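Local atomic coordinates of ADP-ribosylglycohydrolase (Thermus thermophilus, PDB entry 2YZV), a protein that belongs to the ADP-ribosylglycohydrolase family, a fold built from helices without strands, here with bound magnesium ions. Residues F74-K77 with D78-D81; A108-R111 with Y112-T115. All blocks are in the same frame, centred on the assembly; numbering follows the deposited sequence.

Contact 1 of 2, residues F74-K77 with D78-D81; sequences FDPK and DQMD
Asp75 and Asp78 meet at the N-terminus of helix 76-89, where Asp75 occupies the N-cap position. The carboxylate of Asp75 turns back on the first turn, and its OD2 receives a weak capping bond from Asp78 N at 3.2 Å, with a fairly straight N-H...O angle of 162°. OD1 of the same carboxylate lies 3.5 Å from Asp78 CB. Asp78 directs its own carboxylate elsewhere: OD1 hydrogen-bonds Ser68 and forms a salt bridge with Arg82, while OD2 forms one with Arg72. The carbonyl of Asp75 opens the helical bonding pattern: Gln79 N reaches Asp75 O at 2.9 Å, and Met80 N to Pro76 O and Asp81 N to Lys77 O continue it.

Gln79 runs back along this turn. Its CB touches Pro76 O, and CG, anti to its own carbonyl carbon (chi1 -73°), packs 3.4 Å from Asp75 O. Beyond CG the chain stays extended, carrying CD to 3.7 Å from Pro76 CA, with OE1 next to the same Pro76 CA. NE2 ends over one face of the Phe74 ring, displaced toward the rim and 3.8 Å from CE1, the amide and ring planes 78° apart. A water adds a polar link between the residue before the helix and its first turn: it accepts from both Asp75 N and Gln79 NE2, lying 3.0 Å from that NE2.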
loop_
_atom_site.group_PDB
_atom_site.type_symbol
_atom_site.label_atom_id
_atom_site.label_comp_id
_atom_site.label_asym_id
_atom_site.label_seq_id
_atom_site.Cartn_x
_atom_site.Cartn_y
_atom_site.Cartn_z
ATOM N N PHE A 74 -0.409 14.396 -11.668
ATOM C CA PHE A 74 0.731 13.493 -11.582
ATOM C C PHE A 74 2.020 14.259 -11.850
ATOM O O PHE A 74 2.362 14.542 -13.001
ATOM C CB PHE A 74 0.591 12.351 -12.585
ATOM C CG PHE A 74 1.527 11.215 -12.319
ATOM C CD1 PHE A 74 1.265 10.314 -11.293
ATOM C CD2 PHE A 74 2.701 11.073 -13.052
ATOM C CE1 PHE A 74 2.159 9.292 -10.997
ATOM C CE2 PHE A 74 3.603 10.055 -12.764
ATOM C CZ PHE A 74 3.332 9.161 -11.731
ATOM N N ASP A 75 2.736 14.578 -10.778
ATOM C CA ASP A 75 3.969 15.347 -10.857
ATOM C C ASP A 75 5.037 14.728 -9.949
ATOM O O ASP A 75 5.147 15.086 -8.776
ATOM C CB ASP A 75 3.653 16.787 -10.429
ATOM C CG ASP A 75 4.839 17.721 -10.538
ATOM O OD1 ASP A 75 4.637 18.941 -10.340
ATOM O OD2 ASP A 75 5.961 17.255 -10.814
ATOM N N PRO A 76 5.832 13.782 -10.483
ATOM C CA PRO A 76 6.885 13.122 -9.703
ATOM C C PRO A 76 7.863 14.089 -9.041
ATOM O O PRO A 76 8.341 13.837 -7.937
ATOM C CB PRO A 76 7.563 12.221 -10.733
ATOM C CG PRO A 76 6.418 11.830 -11.613
ATOM C CD PRO A 76 5.716 13.167 -11.818
ATOM N N LYS A 77 8.173 15.189 -9.716
ATOM C CA LYS A 77 9.087 16.163 -9.142
ATOM C C LYS A 77 8.495 16.701 -7.837
ATOM O O LYS A 77 9.186 16.780 -6.826
ATOM C CB LYS A 77 9.338 17.314 -10.120
ATOM C CG LYS A 77 10.241 18.394 -9.564
ATOM C CD LYS A 77 10.490 19.496 -10.584
ATOM C CE LYS A 77 11.383 20.580 -10.000
ATOM N NZ LYS A 77 12.660 20.009 -9.485
ATOM N N ASP A 78 7.212 17.054 -7.865
ATOM C CA ASP A 78 6.545 17.573 -6.675
ATOM C C ASP A 78 6.426 16.488 -5.609
ATOM O O ASP A 78 6.516 16.765 -4.414
ATOM C CB ASP A 78 5.158 18.111 -7.028
ATOM C CG ASP A 78 4.424 18.663 -5.818
ATOM O OD1 ASP A 78 3.541 17.961 -5.282
ATOM O OD2 ASP A 78 4.739 19.793 -5.394
ATOM N N GLN A 79 6.224 15.250 -6.043
ATOM C CA GLN A 79 6.123 14.146 -5.098
ATOM C C GLN A 79 7.412 14.071 -4.293
ATOM O O GLN A 79 7.386 13.987 -3.063
ATOM C CB GLN A 79 5.902 12.829 -5.841
ATOM C CG GLN A 79 4.506 12.680 -6.410
ATOM C CD GLN A 79 4.411 11.567 -7.432
ATOM O OE1 GLN A 79 5.186 10.607 -7.399
ATOM N NE2 GLN A 79 3.450 11.681 -8.342
ATOM N N MET A 80 8.539 14.123 -4.995
ATOM C CA MET A 80 9.844 14.052 -4.357
ATOM C C MET A 80 10.154 15.282 -3.512
ATOM O O MET A 80 10.819 15.168 -2.484
ATOM C CB MET A 80 10.929 13.825 -5.415
ATOM C CG MET A 80 10.881 12.430 -6.038
ATOM S SD MET A 80 11.280 11.107 -4.857
ATOM C CE MET A 80 13.073 11.009 -5.079
ATOM N N ASP A 81 9.682 16.455 -3.930
ATOM C CA ASP A 81 9.916 17.658 -3.139
ATOM C C ASP A 81 9.263 17.434 -1.778
ATOM O O ASP A 81 9.826 17.778 -0.738
ATOM C CB ASP A 81 9.293 18.898 -3.793
ATOM C CG ASP A 81 10.035 19.347 -5.038
ATOM O OD1 ASP A 81 11.276 19.220 -5.072
ATOM O OD2 ASP A 81 9.376 19.846 -5.975
HETATM O O HOH W 1 1.781 14.154 -8.022
#

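Contact 2 of 2, residues A108-R111 with Y112-T115; sequences ALER and YAAT
A chi1 of 69° sets Thr115 OG1 between its own backbone N and carbonyl carbon, and this turns the hydroxyl back onto Arg111 O at the C-terminal end of helix 105-115. The result is a side-chain-to-backbone bond within the last helical turn: OG1 donates to Arg111 O at 2.9 Å, from above the carbonyl plane, 45° out of it. CG2, placed anti to the carbonyl carbon by the same torsion, also packs against Arg111 O, at 3.5 Å.

Arg111 O is therefore gripped twice by one residue, since Thr115 N donates to it as well, at 2.9 Å. A weak bond from Ala114 N joins them. Ala114 N also bonds to Glu110 O at 3.1 Å, whereas the preceding bonds, Tyr112 N to Ala108 O and Ala113 N to Leu109 O, are both 2.9 Å long.

The larger side chains leave this turn for other partners. Tyr112 CB rests on the carbonyl oxygens of Ala108 and Leu109, 3.6 Å from each; CG then stands anti to the backbone N (chi1 169°), and the ring carries its OH away to Asp81 and Lys77. Arg111 extends through CG and CD before bending at chi3, and its guanidinium reaches Ala120 O and Asp122. Glu110 makes a salt bridge with Arg88, while its OE1 lies near the methyl of Ala113. Beyond the last turn, Thr115 OG1 also hydrogen-bonds to Asp117 N, so the oxygen that closes onto Arg111 O accepts from the following chain.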
loop_
_atom_site.group_PDB
_atom_site.type_symbol
_atom_site.label_atom_id
_atom_site.label_comp_id
_atom_site.label_asym_id
_atom_site.label_seq_id
_atom_site.Cartn_x
_atom_site.Cartn_y
_atom_site.Cartn_z
ATOM N N ALA A 108 17.616 7.560 -2.485
ATOM C CA ALA A 108 16.876 8.104 -3.615
ATOM C C ALA A 108 16.585 9.583 -3.371
ATOM O O ALA A 108 16.724 10.410 -4.269
ATOM C CB ALA A 108 15.573 7.335 -3.811
ATOM N N LEU A 109 16.187 9.916 -2.148
ATOM C CA LEU A 109 15.885 11.303 -1.821
ATOM C C LEU A 109 17.117 12.201 -1.923
ATOM O O LEU A 109 17.029 13.327 -2.409
ATOM C CB LEU A 109 15.269 11.392 -0.421
ATOM C CG LEU A 109 13.926 10.665 -0.281
ATOM C CD1 LEU A 109 13.419 10.791 1.145
ATOM C CD2 LEU A 109 12.916 11.249 -1.256
ATOM N N GLU A 110 18.268 11.710 -1.472
ATOM C CA GLU A 110 19.490 12.505 -1.552
ATOM C C GLU A 110 19.988 12.575 -2.996
ATOM O O GLU A 110 20.640 13.544 -3.388
ATOM C CB GLU A 110 20.577 11.921 -0.649
ATOM C CG GLU A 110 20.289 12.054 0.844
ATOM C CD GLU A 110 20.188 13.500 1.307
ATOM O OE1 GLU A 110 20.595 14.412 0.552
ATOM O OE2 GLU A 110 19.711 13.726 2.441
ATOM N N ARG A 111 19.686 11.545 -3.783
ATOM C CA ARG A 111 20.082 11.532 -5.187
ATOM C C ARG A 111 19.287 12.634 -5.886
ATOM O O ARG A 111 19.834 13.410 -6.667
ATOM C CB ARG A 111 19.766 10.169 -5.817
ATOM C CG ARG A 111 20.099 10.055 -7.297
ATOM C CD ARG A 111 19.848 8.639 -7.818
ATOM N NE ARG A 111 20.821 7.662 -7.317
ATOM C CZ ARG A 111 20.533 6.647 -6.505
ATOM N NH1 ARG A 111 19.291 6.452 -6.078
ATOM N NH2 ARG A 111 21.492 5.810 -6.128
ATOM N N TYR A 112 17.993 12.707 -5.586
ATOM C CA TYR A 112 17.131 13.729 -6.167
ATOM C C TYR A 112 17.586 15.123 -5.731
ATOM O O TYR A 112 17.665 16.051 -6.541
ATOM C CB TYR A 112 15.677 13.513 -5.730
ATOM C CG TYR A 112 14.783 14.681 -6.065
ATOM C CD1 TYR A 112 14.520 15.020 -7.391
ATOM C CD2 TYR A 112 14.243 15.483 -5.059
ATOM C CE1 TYR A 112 13.746 16.128 -7.711
ATOM C CE2 TYR A 112 13.466 16.596 -5.367
ATOM C CZ TYR A 112 13.224 16.911 -6.696
ATOM O OH TYR A 112 12.464 18.010 -7.020
ATOM N N ALA A 113 17.885 15.265 -4.446
ATOM C CA ALA A 113 18.316 16.546 -3.907
ATOM C C ALA A 113 19.566 17.068 -4.604
ATOM O O ALA A 113 19.727 18.274 -4.779
ATOM C CB ALA A 113 18.571 16.420 -2.406
ATOM N N ALA A 114 20.444 16.158 -5.014
ATOM C CA ALA A 114 21.686 16.559 -5.660
ATOM C C ALA A 114 21.635 16.684 -7.176
ATOM O O ALA A 114 22.357 17.506 -7.754
ATOM C CB ALA A 114 22.796 15.595 -5.272
ATOM N N THR A 115 20.789 15.886 -7.820
ATOM C CA THR A 115 20.712 15.889 -9.282
ATOM C C THR A 115 19.452 16.460 -9.908
ATOM O O THR A 115 19.458 16.815 -11.090
ATOM C CB THR A 115 20.876 14.465 -9.845
ATOM O OG1 THR A 115 19.723 13.681 -9.508
ATOM C CG2 THR A 115 22.119 13.807 -9.265
#

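In the fold
Contact 1 and contact 2 lie about 13 Å apart, centre to centre, on the same side of the chain's centre. They come in series along the chain: residues 74-81 begin helix 76-89, and residues 108-115 end the next modelled helix, 105-115. The two helices meet directly through Tyr112, whose OH lies 2.6 Å from Asp81 OD1 and 3.2 Å from Lys77 NZ, both probable hydrogen bonds. Beside this polar junction, Met80 CE packs 3.7 Å from Tyr112 CB. Thus the start of one helix is joined to the end of the helix that follows in the model. The side chain of Leu109 is about 13 Å from a bound magnesium ion, so contact 2 stands away from the metal site.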